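Local coordinates for protein neuraminidase (Influenza A virus, PDB 4GDI) that forms a homotetrameric neuraminidase-like ectodomain, related to enzymes that remove terminal sialic acid from glycoconjugates but with a diverged putative active site, at residues F7-A11 and C154-S158; V46-L50 and F324-G328; V22-R26 and I369-S373; A11-C16 and S332-I337. One frame throughout, in Å; residues are numbered along the deposited sequence.

Contact 1: residues F7-A11 and C154-S158; sequences FYWRA and CIEGS
Tyr8, Trp9 and Arg10 lay the N-terminal arm of the chain against a tight type I' beta turn, residues 155-158, in a mixed backbone and side-chain contact at the edge strand 153-155 of a four-stranded antiparallel sheet. The carbonyl of Trp9 serves two amides of the turn: Glu156 N donates to Trp9 O directly over 3.0 Å, while water 1 donates to Trp9 O (2.7 Å) and accepts from Gly157 N (2.9 Å). Tyr8, which lies beside the glycan at Asn181, receives the CA of Gly157 over one ring face, a CH-pi contact with CA 3.7 Å from the centroid. Glycine suits the site twice over, since it tolerates the positive phi (92°) and lets the ring lie close to bare backbone. Trp9 has CG anti to the backbone N (chi1 177°), which brings its six-membered ring edge-on to Cys154 O, with CZ3 3.2 Å from that oxygen; the carbonyl is buried here without a hydrogen-bond partner. At the surface, Arg10 NE and Glu156 OE2 form a long salt bridge of 3.8 Å. The oxygen lies well out of the guanidinium plane, so only charge attracts, and Glu156 OE1 has its own salt bridge with Lys229. A Cys154-Cys159 disulfide spans the turn. Such a type I' turn is characteristic of a two-residue beta-hairpin, here joining strands 153-155 and 158-165 in one blade of the sialidase beta-propeller.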
loop_
_atom_site.group_PDB
_atom_site.type_symbol
_atom_site.label_atom_id
_atom_site.label_comp_id
_atom_site.label_asym_id
_atom_site.label_seq_id
_atom_site.Cartn_x
_atom_site.Cartn_y
_atom_site.Cartn_z
ATOM N N PHE A 7 10.439 -1.067 27.436
ATOM C CA PHE A 7 9.930 -1.672 26.205
ATOM C C PHE A 7 8.404 -1.852 26.206
ATOM O O PHE A 7 7.744 -1.595 25.191
ATOM C CB PHE A 7 10.617 -3.014 25.947
ATOM C CG PHE A 7 11.682 -2.950 24.893
ATOM C CD1 PHE A 7 11.361 -3.110 23.556
ATOM C CD2 PHE A 7 13.005 -2.721 25.239
ATOM C CE1 PHE A 7 12.339 -3.048 22.580
ATOM C CE2 PHE A 7 13.991 -2.657 24.269
ATOM C CZ PHE A 7 13.659 -2.821 22.937
ATOM N N TYR A 8 7.845 -2.297 27.329
ATOM C CA TYR A 8 6.394 -2.385 27.433
ATOM C C TYR A 8 5.875 -0.998 27.710
ATOM O O TYR A 8 6.497 -0.208 28.424
ATOM C CB TYR A 8 5.939 -3.351 28.531
ATOM C CG TYR A 8 6.176 -4.798 28.187
ATOM C CD1 TYR A 8 5.552 -5.378 27.091
ATOM C CD2 TYR A 8 7.014 -5.593 28.963
ATOM C CE1 TYR A 8 5.750 -6.707 26.771
ATOM C CE2 TYR A 8 7.224 -6.924 28.650
ATOM C CZ TYR A 8 6.596 -7.473 27.546
ATOM O OH TYR A 8 6.800 -8.789 27.225
ATOM N N TRP A 9 4.732 -0.688 27.123
ATOM C CA TRP A 9 4.176 0.633 27.274
ATOM C C TRP A 9 3.555 0.794 28.644
ATOM O O TRP A 9 3.065 -0.167 29.230
ATOM C CB TRP A 9 3.110 0.855 26.203
ATOM C CG TRP A 9 2.427 2.154 26.313
ATOM C CD1 TRP A 9 2.861 3.338 25.827
ATOM C CD2 TRP A 9 1.160 2.410 26.934
ATOM N NE1 TRP A 9 1.953 4.327 26.107
ATOM C CE2 TRP A 9 0.895 3.785 26.785
ATOM C CE3 TRP A 9 0.224 1.610 27.599
ATOM C CZ2 TRP A 9 -0.270 4.390 27.282
ATOM C CZ3 TRP A 9 -0.932 2.203 28.086
ATOM C CH2 TRP A 9 -1.171 3.585 27.923
ATOM N N ARG A 10 3.579 2.017 29.151
ATOM C CA ARG A 10 2.709 2.388 30.255
ATOM C C ARG A 10 2.361 3.851 30.092
ATOM O O ARG A 10 3.103 4.600 29.459
ATOM C CB ARG A 10 3.376 2.131 31.606
ATOM C CG ARG A 10 4.515 3.066 31.927
ATOM C CD ARG A 10 5.524 2.389 32.840
ATOM N NE ARG A 10 6.157 1.249 32.171
ATOM C CZ ARG A 10 7.453 1.143 31.884
ATOM N NH1 ARG A 10 8.315 2.101 32.215
ATOM N NH2 ARG A 10 7.895 0.054 31.266
ATOM N N ALA A 11 1.235 4.256 30.664
ATOM C CA ALA A 11 0.777 5.632 30.571
ATOM C C ALA A 11 1.812 6.594 31.147
ATOM O O ALA A 11 2.583 6.230 32.019
ATOM C CB ALA A 11 -0.527 5.789 31.307
ATOM N N CYS A 154 -3.372 -2.147 28.577
ATOM C CA CYS A 154 -2.038 -2.711 28.873
ATOM C C CYS A 154 -1.207 -1.793 29.770
ATOM O O CYS A 154 -1.142 -0.586 29.557
ATOM C CB CYS A 154 -1.277 -3.005 27.581
ATOM S SG CYS A 154 -2.042 -4.251 26.536
ATOM N N ILE A 155 -0.606 -2.384 30.800
ATOM C CA ILE A 155 0.286 -1.686 31.710
ATOM C C ILE A 155 1.531 -2.544 31.936
ATOM O O ILE A 155 1.434 -3.633 32.493
ATOM C CB ILE A 155 -0.352 -1.470 33.097
ATOM C CG1 ILE A 155 -1.692 -0.768 32.985
ATOM C CG2 ILE A 155 0.562 -0.632 33.990
ATOM C CD1 ILE A 155 -2.380 -0.652 34.314
ATOM N N GLU A 156 2.685 -2.066 31.484
ATOM C CA GLU A 156 3.947 -2.773 31.716
ATOM C C GLU A 156 3.874 -4.243 31.321
ATOM O O GLU A 156 4.392 -5.084 32.014
ATOM C CB GLU A 156 4.346 -2.677 33.201
ATOM C CG GLU A 156 4.759 -1.281 33.643
ATOM C CD GLU A 156 4.420 -0.978 35.103
ATOM O OE1 GLU A 156 3.935 -1.883 35.818
ATOM O OE2 GLU A 156 4.630 0.179 35.534
ATOM N N GLY A 157 3.219 -4.552 30.212
ATOM C CA GLY A 157 3.186 -5.916 29.726
ATOM C C GLY A 157 2.013 -6.764 30.196
ATOM O O GLY A 157 1.783 -7.838 29.649
ATOM N N SER A 158 1.296 -6.317 31.224
ATOM C CA SER A 158 0.047 -6.976 31.616
ATOM C C SER A 158 -1.151 -6.273 30.962
ATOM O O SER A 158 -1.306 -5.059 31.100
ATOM C CB SER A 158 -0.132 -6.943 33.140
ATOM O OG SER A 158 0.871 -7.679 33.814
HETATM O O HOH W 1 2.256 -2.624 28.320
#

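Contact 2: residues V46-L50 and F324-G328; sequences VSCDL and FQPKG. With GOL (glycerol), chain S.
Val46 begins the contact by placing a methyl over the ring of Phe324, its CG1 standing 3.7 Å from the ring centroid and only 11° off the normal. With CG1 anti to the backbone N (chi1 174°), this branch reaches across the gap as a CH-pi partner; a branched aliphatic residue fits a buried ring face well. Ser47 turns the other way, and its OG accepts from water 2, which also donates to Cys48 O and accepts from Lys327 NZ. One water thus ties the first segment to the buried ammonium, whose direct acceptor is the carbonyl of Phe106. Cys48 again faces the second segment. Its SG approaches Phe324 CD2 obliquely at 3.7 Å, a sulfur-aromatic contact, while the sulfur is held by its disulfide to Cys53. The amide of Cys48 reaches Gln325 O through water 3, the backbones being too far apart here to pair directly. At Asp49 a glycerol, probably from the crystallisation liquor, fills the same role: its O1 donates to Asp49 O (2.7 Å) and accepts from Lys327 N (2.7 Å), its O2 accepts from Gly328 N (2.8 Å), and it also bonds Glu131 O of the second subunit. Leu50 closes the series, CD2 resting 3.7 Å from Lys327 O. Gly328, bare of side chain, lets its CA make a C-H...O contact of 3.4 Å to Leu50 O. Strand 44-48 pairs with 53-64 in its own sheet and turns Val46 toward the adjoining four-stranded sheet, meeting strands 338-346 and 352-362.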
loop_
_atom_site.group_PDB
_atom_site.type_symbol
_atom_site.label_atom_id
_atom_site.label_comp_id
_atom_site.label_asym_id
_atom_site.label_seq_id
_atom_site.Cartn_x
_atom_site.Cartn_y
_atom_site.Cartn_z
ATOM N N VAL A 46 -11.392 2.204 18.557
ATOM C CA VAL A 46 -10.071 2.622 18.135
ATOM C C VAL A 46 -9.014 2.111 19.106
ATOM O O VAL A 46 -9.246 2.070 20.312
ATOM C CB VAL A 46 -9.972 4.168 18.051
ATOM C CG1 VAL A 46 -8.528 4.579 17.741
ATOM C CG2 VAL A 46 -10.937 4.730 16.999
ATOM N N SER A 47 -7.843 1.757 18.584
ATOM C CA SER A 47 -6.703 1.405 19.443
ATOM C C SER A 47 -5.414 1.644 18.662
ATOM O O SER A 47 -5.379 1.471 17.441
ATOM C CB SER A 47 -6.809 -0.059 19.907
ATOM O OG SER A 47 -5.979 -0.324 21.024
ATOM N N CYS A 48 -4.360 2.033 19.367
ATOM C CA CYS A 48 -3.135 2.509 18.725
ATOM C C CYS A 48 -1.904 1.677 19.092
ATOM O O CYS A 48 -1.828 1.111 20.196
ATOM C CB CYS A 48 -2.873 3.962 19.139
ATOM S SG CYS A 48 -4.348 5.035 19.204
ATOM N N ASP A 49 -0.945 1.598 18.172
ATOM C CA ASP A 49 0.382 1.118 18.528
ATOM C C ASP A 49 1.182 2.338 18.958
ATOM O O ASP A 49 0.583 3.354 19.315
ATOM C CB ASP A 49 1.053 0.288 17.394
ATOM C CG ASP A 49 1.195 1.048 16.065
ATOM O OD1 ASP A 49 1.320 2.305 16.032
ATOM O OD2 ASP A 49 1.194 0.350 15.031
ATOM N N LEU A 50 2.513 2.255 18.955
ATOM C CA LEU A 50 3.328 3.396 19.384
ATOM C C LEU A 50 3.476 4.464 18.305
ATOM O O LEU A 50 4.057 5.523 18.538
ATOM C CB LEU A 50 4.720 2.943 19.823
ATOM C CG LEU A 50 4.780 1.959 20.991
ATOM C CD1 LEU A 50 6.237 1.679 21.373
ATOM C CD2 LEU A 50 4.011 2.507 22.169
ATOM N N PHE A 324 -10.134 5.864 23.890
ATOM C CA PHE A 324 -8.843 5.289 23.496
ATOM C C PHE A 324 -7.724 6.231 23.927
ATOM O O PHE A 324 -7.955 7.422 24.172
ATOM C CB PHE A 324 -8.758 4.995 21.996
ATOM C CG PHE A 324 -8.625 6.225 21.116
ATOM C CD1 PHE A 324 -9.746 6.902 20.667
ATOM C CD2 PHE A 324 -7.374 6.654 20.690
ATOM C CE1 PHE A 324 -9.623 8.009 19.822
ATOM C CE2 PHE A 324 -7.232 7.763 19.859
ATOM C CZ PHE A 324 -8.361 8.438 19.412
ATOM N N GLN A 325 -6.523 5.690 24.060
ATOM C CA GLN A 325 -5.389 6.499 24.503
ATOM C C GLN A 325 -4.257 6.453 23.487
ATOM O O GLN A 325 -3.790 5.372 23.118
ATOM C CB GLN A 325 -4.866 6.023 25.865
ATOM C CG GLN A 325 -5.808 6.280 27.025
ATOM C CD GLN A 325 -5.260 5.727 28.330
ATOM O OE1 GLN A 325 -5.173 4.508 28.514
ATOM N NE2 GLN A 325 -4.858 6.613 29.219
ATOM N N PRO A 326 -3.815 7.634 23.032
ATOM C CA PRO A 326 -2.596 7.703 22.223
ATOM C C PRO A 326 -1.446 7.129 23.036
ATOM O O PRO A 326 -1.408 7.341 24.242
ATOM C CB PRO A 326 -2.385 9.204 22.013
ATOM C CG PRO A 326 -3.703 9.845 22.317
ATOM C CD PRO A 326 -4.380 8.961 23.321
ATOM N N LYS A 327 -0.535 6.400 22.409
ATOM C CA LYS A 327 0.499 5.731 23.172
ATOM C C LYS A 327 1.908 6.168 22.812
ATOM O O LYS A 327 2.859 5.794 23.494
ATOM C CB LYS A 327 0.359 4.216 23.023
ATOM C CG LYS A 327 -0.886 3.680 23.727
ATOM C CD LYS A 327 -0.923 2.163 23.795
ATOM C CE LYS A 327 -2.174 1.718 24.555
ATOM N NZ LYS A 327 -2.384 0.264 24.444
ATOM N N GLY A 328 2.045 6.968 21.765
ATOM C CA GLY A 328 3.367 7.335 21.276
ATOM C C GLY A 328 3.678 8.817 21.250
ATOM O O GLY A 328 4.563 9.232 20.514
HETATM C C1 GOL S . 0.091 6.492 18.576
HETATM O O1 GOL S . -0.171 5.849 19.801
HETATM C C2 GOL S . 0.127 8.007 18.756
HETATM O O2 GOL S . 0.333 8.385 20.103
HETATM C C3 GOL S . -1.152 8.622 18.211
HETATM O O3 GOL S . -1.065 10.030 18.241
HETATM O O HOH W 2 -3.459 -0.284 21.776
HETATM O O HOH W 3 -4.449 3.021 22.074
#

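Contact 3: residues V22-R26 and I369-S373; sequences VPTHR and INWDS
Arg26 reaches the C-terminal residue with both ends of its guanidinium: Ser373 OG, in the guanidinium plane, accepts a forked pair of weak hydrogen bonds from Arg26 NH1 and NH2, each 3.3 Å long, though Ser373 is poorly ordered. Trp371 O lies only 2.6 Å from Arg26 NH2, but at too poor an angle for a hydrogen bond. The extended beginning of the arginine chain and a bend at chi3 (73°) carry the group there. On the way NH1 lies in the plane of the indole, 3.6 Å from Trp371 CE3, and that CE3 edge lies over one guanidinium face, a near-perpendicular meeting (86°) rather than a stack. Asn370 OD1 accepts from Asp372 N (2.8 Å) in an Asx turn, while the Asp372 carboxylate takes the amides of Ser314, Asn315 and Lys316. Pro23 CG stands 3.4 Å from the centroid of the six-membered ring of Trp371, a CH-pi contact for which the rigid, puckered proline ring is well shaped; Ile369 backs the other face from within 369-373. A second subunit packs Pro98 on Arg26 and Asn117 on Trp371. The chain end is thus joined to 22-26 by Pro23 against the indole face, with arginine adding a flat group at the indole edge and two weak bonds.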
loop_
_atom_site.group_PDB
_atom_site.type_symbol
_atom_site.label_atom_id
_atom_site.label_comp_id
_atom_site.label_asym_id
_atom_site.label_seq_id
_atom_site.Cartn_x
_atom_site.Cartn_y
_atom_site.Cartn_z
ATOM N N VAL A 22 -11.335 18.358 20.892
ATOM C CA VAL A 22 -11.269 18.694 19.485
ATOM C C VAL A 22 -11.283 17.439 18.624
ATOM O O VAL A 22 -10.717 16.410 19.004
ATOM C CB VAL A 22 -10.021 19.544 19.162
ATOM C CG1 VAL A 22 -10.088 20.870 19.905
ATOM C CG2 VAL A 22 -8.752 18.798 19.512
ATOM N N PRO A 23 -11.941 17.515 17.452
ATOM C CA PRO A 23 -11.983 16.345 16.574
ATOM C C PRO A 23 -10.645 16.126 15.872
ATOM O O PRO A 23 -10.105 17.054 15.261
ATOM C CB PRO A 23 -13.069 16.715 15.552
ATOM C CG PRO A 23 -13.036 18.210 15.504
ATOM C CD PRO A 23 -12.687 18.654 16.900
ATOM N N THR A 24 -10.111 14.917 15.951
ATOM C CA THR A 24 -8.878 14.622 15.247
ATOM C C THR A 24 -9.209 13.874 13.959
ATOM O O THR A 24 -8.392 13.808 13.055
ATOM C CB THR A 24 -7.912 13.806 16.103
ATOM O OG1 THR A 24 -8.576 12.629 16.576
ATOM C CG2 THR A 24 -7.429 14.619 17.286
ATOM N N HIS A 25 -10.426 13.342 13.880
ATOM C CA HIS A 25 -10.872 12.601 12.712
ATOM C C HIS A 25 -12.386 12.648 12.667
ATOM O O HIS A 25 -13.053 12.162 13.563
ATOM C CB HIS A 25 -10.352 11.150 12.773
ATOM C CG HIS A 25 -10.984 10.222 11.777
ATOM N ND1 HIS A 25 -10.445 9.983 10.531
ATOM C CD2 HIS A 25 -12.096 9.449 11.858
ATOM C CE1 HIS A 25 -11.207 9.120 9.879
ATOM N NE2 HIS A 25 -12.215 8.779 10.661
ATOM N N ARG A 26 -12.938 13.289 11.650
ATOM C CA ARG A 26 -14.365 13.186 11.414
ATOM C C ARG A 26 -14.605 11.904 10.638
ATOM O O ARG A 26 -13.765 11.478 9.844
ATOM C CB ARG A 26 -14.874 14.396 10.642
ATOM C CG ARG A 26 -14.593 15.683 11.362
ATOM C CD ARG A 26 -15.164 16.868 10.649
ATOM N NE ARG A 26 -16.609 16.901 10.779
ATOM C CZ ARG A 26 -17.338 17.995 10.631
ATOM N NH1 ARG A 26 -16.752 19.151 10.347
ATOM N NH2 ARG A 26 -18.651 17.931 10.770
ATOM N N ILE A 369 -18.033 25.155 19.577
ATOM C CA ILE A 369 -18.285 24.863 18.169
ATOM C C ILE A 369 -19.240 23.695 18.006
ATOM O O ILE A 369 -19.166 22.706 18.731
ATOM C CB ILE A 369 -17.001 24.540 17.413
ATOM C CG1 ILE A 369 -16.173 25.803 17.233
ATOM C CG2 ILE A 369 -17.324 23.965 16.032
ATOM C CD1 ILE A 369 -15.043 25.633 16.259
ATOM N N ASN A 370 -20.152 23.828 17.055
ATOM C CA ASN A 370 -21.079 22.760 16.735
ATOM C C ASN A 370 -20.573 22.076 15.477
ATOM O O ASN A 370 -20.452 22.706 14.429
ATOM C CB ASN A 370 -22.476 23.322 16.514
ATOM C CG ASN A 370 -23.509 22.243 16.335
ATOM O OD1 ASN A 370 -23.277 21.248 15.648
ATOM N ND2 ASN A 370 -24.663 22.422 16.963
ATOM N N TRP A 371 -20.243 20.794 15.583
ATOM C CA TRP A 371 -19.629 20.093 14.462
ATOM C C TRP A 371 -20.659 19.456 13.529
ATOM O O TRP A 371 -20.283 18.693 12.647
ATOM C CB TRP A 371 -18.638 19.036 14.968
ATOM C CG TRP A 371 -17.450 19.655 15.615
ATOM C CD1 TRP A 371 -17.261 19.869 16.951
ATOM C CD2 TRP A 371 -16.304 20.194 14.956
ATOM N NE1 TRP A 371 -16.057 20.493 17.166
ATOM C CE2 TRP A 371 -15.448 20.705 15.955
ATOM C CE3 TRP A 371 -15.909 20.287 13.618
ATOM C CZ2 TRP A 371 -14.220 21.290 15.659
ATOM C CZ3 TRP A 371 -14.689 20.873 13.327
ATOM C CH2 TRP A 371 -13.858 21.368 14.344
ATOM N N ASP A 372 -21.942 19.763 13.726
ATOM C CA ASP A 372 -23.003 19.280 12.837
ATOM C C ASP A 372 -22.676 19.650 11.395
ATOM O O ASP A 372 -22.863 18.843 10.477
ATOM C CB ASP A 372 -24.360 19.903 13.192
ATOM C CG ASP A 372 -25.080 19.176 14.312
ATOM O OD1 ASP A 372 -24.695 18.040 14.656
ATOM O OD2 ASP A 372 -26.059 19.744 14.846
ATOM N N SER A 373 -22.194 20.875 11.200
ATOM C CA SER A 373 -21.846 21.368 9.865
ATOM C C SER A 373 -23.032 21.334 8.895
ATOM O O SER A 373 -24.072 20.717 9.139
ATOM C CB SER A 373 -20.683 20.560 9.274
ATOM O OG SER A 373 -19.425 21.000 9.762
ATOM O OXT SER A 373 -22.973 21.933 7.822
#

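Contact 4: residues A11-C16 and S332-I337; sequences AKSQMC and SGCQRI. With NO3 (nitrate ion), chain V.
Cys16 and Cys334 meet through unlike torsions: SG of Cys16 lies beside its backbone N and anti to the carbonyl carbon (chi1 -61°), whereas SG of Cys334 is set between N and carbonyl carbon (chi1 53°). The sulfurs join at 2.0 Å with a torsion of 100° about the disulfide, near the relaxed right angle. Next to this covalent link the backbones form a single beta bridge of parallel type, Met15 opposite Gln335. Gln335 N donates to Gln14 O at 2.7 Å, almost straight, and Cys16 N to Gln335 O at 2.9 Å, the latter donor standing above the carbonyl plane. The Gln335 side chain binds with both ends of its amide. OE1 accepts Lys12 N on a lone pair at 3.0 Å, and NE2 gives in-plane to Arg336 O at 3.0 Å as well as to Pro326 O, which leaves the amide little freedom to flip; glutamine suits a buried place needing an acceptor and a donor. Lys12 runs across it, its aliphatic part over the backbone of 332-334, and NZ donates to Ser332 O (3.2 Å) and to Asp329 O. Met15 SD touches Ile337 CG2 on the apolar side. Arg336 points the other way: NE forms a salt bridge with Asp329, while NH1 and NH2 share O1 of a nitrate, probably from the crystallisation liquor, that is also held by Val133 N of a second subunit. Two stretches lacking regular structure are thus joined by a covalent link, a backbone bridge and the doubly bonded Gln335 amide, with Met15 and Ile337 adding an apolar touch.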
loop_
_atom_site.group_PDB
_atom_site.type_symbol
_atom_site.label_atom_id
_atom_site.label_comp_id
_atom_site.label_asym_id
_atom_site.label_seq_id
_atom_site.Cartn_x
_atom_site.Cartn_y
_atom_site.Cartn_z
ATOM N N ALA A 11 1.235 4.256 30.664
ATOM C CA ALA A 11 0.777 5.632 30.571
ATOM C C ALA A 11 1.812 6.594 31.147
ATOM O O ALA A 11 2.583 6.230 32.019
ATOM C CB ALA A 11 -0.527 5.789 31.307
ATOM N N LYS A 12 1.811 7.827 30.665
ATOM C CA LYS A 12 2.668 8.846 31.242
ATOM C C LYS A 12 2.138 9.107 32.642
ATOM O O LYS A 12 1.013 8.728 32.951
ATOM C CB LYS A 12 2.673 10.111 30.384
ATOM C CG LYS A 12 2.889 9.800 28.913
ATOM C CD LYS A 12 3.685 10.864 28.186
ATOM C CE LYS A 12 4.050 10.375 26.782
ATOM N NZ LYS A 12 5.296 10.978 26.283
ATOM N N SER A 13 2.940 9.762 33.475
ATOM C CA SER A 13 2.733 9.749 34.924
ATOM C C SER A 13 1.488 10.494 35.393
ATOM O O SER A 13 0.960 10.214 36.459
ATOM C CB SER A 13 3.977 10.295 35.645
ATOM O OG SER A 13 4.246 11.637 35.264
ATOM N N GLN A 14 1.018 11.453 34.614
ATOM C CA GLN A 14 -0.202 12.150 34.977
ATOM C C GLN A 14 -1.018 12.402 33.722
ATOM O O GLN A 14 -0.467 12.542 32.641
ATOM C CB GLN A 14 0.118 13.482 35.658
ATOM C CG GLN A 14 0.909 13.352 36.961
ATOM C CD GLN A 14 0.122 12.649 38.063
ATOM O OE1 GLN A 14 -1.112 12.679 38.078
ATOM N NE2 GLN A 14 0.836 12.008 38.988
ATOM N N MET A 15 -2.331 12.454 33.877
ATOM C CA MET A 15 -3.208 12.783 32.769
ATOM C C MET A 15 -3.116 14.263 32.463
ATOM O O MET A 15 -3.010 15.074 33.372
ATOM C CB MET A 15 -4.647 12.440 33.117
ATOM C CG MET A 15 -5.609 12.706 31.947
ATOM S SD MET A 15 -7.272 12.050 32.204
ATOM C CE MET A 15 -6.921 10.287 32.050
ATOM N N CYS A 16 -3.161 14.618 31.183
ATOM C CA CYS A 16 -3.187 16.023 30.801
ATOM C C CYS A 16 -4.443 16.673 31.367
ATOM O O CYS A 16 -5.483 16.024 31.499
ATOM C CB CYS A 16 -3.153 16.171 29.277
ATOM S SG CYS A 16 -1.685 15.478 28.491
ATOM N N SER A 332 4.016 15.824 24.230
ATOM C CA SER A 332 3.277 15.893 25.486
ATOM C C SER A 332 4.025 15.179 26.616
ATOM O O SER A 332 4.463 14.044 26.469
ATOM C CB SER A 332 1.887 15.284 25.337
ATOM O OG SER A 332 1.132 15.543 26.502
ATOM N N GLY A 333 4.166 15.852 27.743
ATOM C CA GLY A 333 4.750 15.233 28.918
ATOM C C GLY A 333 3.703 14.522 29.756
ATOM O O GLY A 333 4.042 13.734 30.637
ATOM N N CYS A 334 2.429 14.795 29.473
ATOM C CA CYS A 334 1.328 14.194 30.212
ATOM C C CYS A 334 0.569 13.227 29.304
ATOM O O CYS A 334 0.757 13.223 28.082
ATOM C CB CYS A 334 0.397 15.283 30.761
ATOM S SG CYS A 334 -0.203 16.453 29.509
ATOM N N GLN A 335 -0.278 12.400 29.905
ATOM C CA GLN A 335 -0.976 11.360 29.167
ATOM C C GLN A 335 -2.272 11.919 28.565
ATOM O O GLN A 335 -3.141 12.438 29.274
ATOM C CB GLN A 335 -1.251 10.164 30.078
ATOM C CG GLN A 335 -2.054 9.059 29.437
ATOM C CD GLN A 335 -1.339 8.446 28.276
ATOM O OE1 GLN A 335 -0.213 7.968 28.413
ATOM N NE2 GLN A 335 -1.981 8.453 27.110
ATOM N N ARG A 336 -2.407 11.823 27.254
ATOM C CA ARG A 336 -3.618 12.316 26.604
ATOM C C ARG A 336 -4.747 11.290 26.687
ATOM O O ARG A 336 -4.514 10.081 26.810
ATOM C CB ARG A 336 -3.343 12.682 25.139
ATOM C CG ARG A 336 -2.504 13.949 24.953
ATOM C CD ARG A 336 -2.635 14.493 23.531
ATOM N NE ARG A 336 -2.159 13.540 22.520
ATOM C CZ ARG A 336 -2.686 13.398 21.312
ATOM N NH1 ARG A 336 -3.728 14.147 20.937
ATOM N NH2 ARG A 336 -2.180 12.507 20.472
ATOM N N ILE A 337 -5.976 11.784 26.574
ATOM C CA ILE A 337 -7.156 10.920 26.566
ATOM C C ILE A 337 -8.034 11.324 25.388
ATOM O O ILE A 337 -8.191 12.519 25.084
ATOM C CB ILE A 337 -7.947 10.998 27.910
ATOM C CG1 ILE A 337 -9.122 10.014 27.917
ATOM C CG2 ILE A 337 -8.448 12.401 28.181
ATOM C CD1 ILE A 337 -8.701 8.563 27.796
HETATM N N NO3 V . -4.033 13.147 17.459
HETATM O O1 NO3 V . -4.524 12.502 18.596
HETATM O O2 NO3 V . -4.714 13.075 16.232
HETATM O O3 NO3 V . -2.863 13.888 17.527
HETATM O O HOH W 4 3.032 13.266 33.079
#

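Overall arrangement
Contacts 2 and 3 are buried, contacts 1 and 4 only partly so. Contacts 2 and 3 each set an aliphatic group on a ring face, contact 2 adding bridging waters and glycerol; contact 1 mixes one direct backbone bond, a water and a ring over glycine; contact 4 alone has paired backbone bonds and a disulfide between its segments. Contacts 1 and 4 share Ala11 and hold successive parts of the N-terminal arm. Contacts 2 and 4 use the two ends of the connection between strands 317-324 and 338-346. Trp9 joins contacts 1, 2 and 4, with NE1 3.1 Å from Lys327 O. Contact 3 stands apart; it packs the C-terminal tail, through Trp371, against strand 20-25 and, like contact 4, touches the second subunit.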